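Local coordinates for peroxisomal acyl-coenzyme A oxidase 1 (PDB 1W07), which uses FAD and molecular oxygen to desaturate long- and medium-chain acyl-CoAs to 2-trans-enoyl-CoAs, releasing hydrogen peroxide in peroxisomal beta-oxidation, at residues B[489-494]-B[523-528]. The protein carries 1 engineered substitution. Numbering follows the deposited sequence.
Sequences ARALRM and AIAHCQ
Both terminal nitrogens of Arg490 donate to the one amide oxygen of Gln528: NH1 of Arg490 lies 2.8 Å and NH2 3.0 Å from Gln528 OE1. OE1 sits close to the guanidinium plane, yet both bonds are bent, as expected when two donors share one acceptor. The amide plane is turned 34° from the guanidinium. Over one guanidinium face lies the methyl of Ala525, with CB of Ala525 3.4 Å from CZ of Arg490. With chi1 at 169° CG stands opposite the backbone N, and a bend at the next torsion carries the guanidinium over Ala525. A water ties NH1 to Ala525 O, while NH2 also forms a salt bridge with Asp570. Shortened to an alanine here, the chain would lose both donors, and the Gln528 oxygen and the Asp570 carboxylate would probably be left without this partner. Ala525 CB also meets Met494 SD at 3.7 Å and Ala491 CB at 4.2 Å; alanines facing each other are consistent with the 8.5 Å between the near-antiparallel segment axes. The contact joins helices 480-503 and 516-538 within the C-terminal acyl-CoA oxidase region, with helix 568-572 against Arg490 and Met494, and helices 370-398 and 427-443 packing on 523-528.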
loop_
_atom_site.group_PDB
_atom_site.type_symbol
_atom_site.label_atom_id
_atom_site.label_comp_id
_atom_site.label_asym_id
_atom_site.label_seq_id
_atom_site.Cartn_x
_atom_site.Cartn_y
_atom_site.Cartn_z
ATOM N N ALA B 489 -28.738 9.171 -8.697
ATOM C CA ALA B 489 -29.328 9.916 -7.590
ATOM C C ALA B 489 -28.292 10.227 -6.512
ATOM O O ALA B 489 -28.196 11.354 -6.027
ATOM C CB ALA B 489 -30.474 9.122 -6.983
ATOM N N ARG B 490 -27.518 9.221 -6.134
ATOM C CA ARG B 490 -26.493 9.393 -5.117
ATOM C C ARG B 490 -25.468 10.467 -5.499
ATOM O O ARG B 490 -25.099 11.307 -4.675
ATOM C CB ARG B 490 -25.805 8.045 -4.863
ATOM C CG ARG B 490 -24.547 8.124 -4.029
ATOM C CD ARG B 490 -23.331 7.795 -4.879
ATOM N NE ARG B 490 -22.096 7.715 -4.084
ATOM C CZ ARG B 490 -21.014 7.051 -4.482
ATOM N NH1 ARG B 490 -21.021 6.409 -5.649
ATOM N NH2 ARG B 490 -19.934 7.023 -3.723
ATOM N N ALA B 491 -25.025 10.447 -6.750
ATOM C CA ALA B 491 -24.053 11.422 -7.241
ATOM C C ALA B 491 -24.661 12.820 -7.331
ATOM O O ALA B 491 -24.086 13.793 -6.843
ATOM C CB ALA B 491 -23.539 11.000 -8.605
ATOM N N LEU B 492 -25.826 12.914 -7.965
ATOM C CA LEU B 492 -26.516 14.190 -8.121
ATOM C C LEU B 492 -26.824 14.799 -6.757
ATOM O O LEU B 492 -26.630 15.990 -6.545
ATOM C CB LEU B 492 -27.819 13.997 -8.906
ATOM C CG LEU B 492 -28.711 15.238 -9.087
ATOM C CD1 LEU B 492 -27.943 16.346 -9.783
ATOM C CD2 LEU B 492 -29.924 14.856 -9.909
ATOM N N ARG B 493 -27.311 13.965 -5.846
ATOM C CA ARG B 493 -27.647 14.397 -4.505
ATOM C C ARG B 493 -26.441 15.016 -3.799
ATOM O O ARG B 493 -26.539 16.089 -3.199
ATOM C CB ARG B 493 -28.176 13.208 -3.703
ATOM C CG ARG B 493 -28.299 13.442 -2.209
ATOM C CD ARG B 493 -29.377 14.445 -1.873
ATOM N NE ARG B 493 -30.369 13.879 -0.954
ATOM C CZ ARG B 493 -31.351 14.581 -0.400
ATOM N NH1 ARG B 493 -31.471 15.872 -0.678
ATOM N NH2 ARG B 493 -32.214 13.994 0.416
ATOM N N MET B 494 -25.304 14.332 -3.868
ATOM C CA MET B 494 -24.085 14.829 -3.242
ATOM C C MET B 494 -23.630 16.145 -3.865
ATOM O O MET B 494 -23.206 17.053 -3.163
ATOM C CB MET B 494 -22.962 13.777 -3.353
ATOM C CG MET B 494 -23.232 12.519 -2.534
ATOM S SD MET B 494 -22.065 11.150 -2.792
ATOM C CE MET B 494 -20.730 11.610 -1.713
ATOM N N ALA B 523 -17.264 14.253 -6.497
ATOM C CA ALA B 523 -16.618 14.041 -7.786
ATOM C C ALA B 523 -16.326 12.551 -7.969
ATOM O O ALA B 523 -16.460 12.010 -9.067
ATOM C CB ALA B 523 -15.331 14.867 -7.869
ATOM N N ILE B 524 -15.929 11.887 -6.890
ATOM C CA ILE B 524 -15.658 10.453 -6.936
ATOM C C ILE B 524 -16.937 9.694 -7.247
ATOM O O ILE B 524 -16.918 8.761 -8.052
ATOM C CB ILE B 524 -15.064 9.943 -5.593
ATOM C CG1 ILE B 524 -13.586 10.358 -5.512
ATOM C CG2 ILE B 524 -15.240 8.419 -5.469
ATOM C CD1 ILE B 524 -12.978 10.123 -4.164
ATOM N N ALA B 525 -18.045 10.086 -6.615
ATOM C CA ALA B 525 -19.339 9.423 -6.860
ATOM C C ALA B 525 -19.730 9.575 -8.329
ATOM O O ALA B 525 -20.260 8.650 -8.931
ATOM C CB ALA B 525 -20.447 10.011 -5.945
ATOM N N HIS B 526 -19.459 10.740 -8.908
ATOM C CA HIS B 526 -19.765 10.977 -10.313
ATOM C C HIS B 526 -18.944 10.036 -11.195
ATOM O O HIS B 526 -19.478 9.379 -12.080
ATOM C CB HIS B 526 -19.450 12.420 -10.682
ATOM C CG HIS B 526 -19.634 12.718 -12.138
ATOM N ND1 HIS B 526 -20.873 12.774 -12.739
ATOM C CD2 HIS B 526 -18.733 12.995 -13.109
ATOM C CE1 HIS B 526 -20.726 13.072 -14.016
ATOM N NE2 HIS B 526 -19.438 13.214 -14.266
ATOM N N CYS B 527 -17.641 9.962 -10.947
ATOM C CA CYS B 527 -16.762 9.076 -11.716
ATOM C C CYS B 527 -17.162 7.608 -11.596
ATOM O O CYS B 527 -17.040 6.857 -12.570
ATOM C CB CYS B 527 -15.316 9.227 -11.263
ATOM S SG CYS B 527 -14.674 10.860 -11.575
ATOM N N GLN B 528 -17.623 7.190 -10.415
ATOM C CA GLN B 528 -18.030 5.797 -10.219
ATOM C C GLN B 528 -19.275 5.506 -11.046
ATOM O O GLN B 528 -19.402 4.430 -11.632
ATOM C CB GLN B 528 -18.288 5.507 -8.730
ATOM C CG GLN B 528 -17.011 5.548 -7.882
ATOM C CD GLN B 528 -17.267 5.438 -6.386
ATOM O OE1 GLN B 528 -18.333 5.814 -5.891
ATOM N NE2 GLN B 528 -16.264 4.970 -5.650
HETATM O O HOH W 1 -22.678 7.351 -7.922
#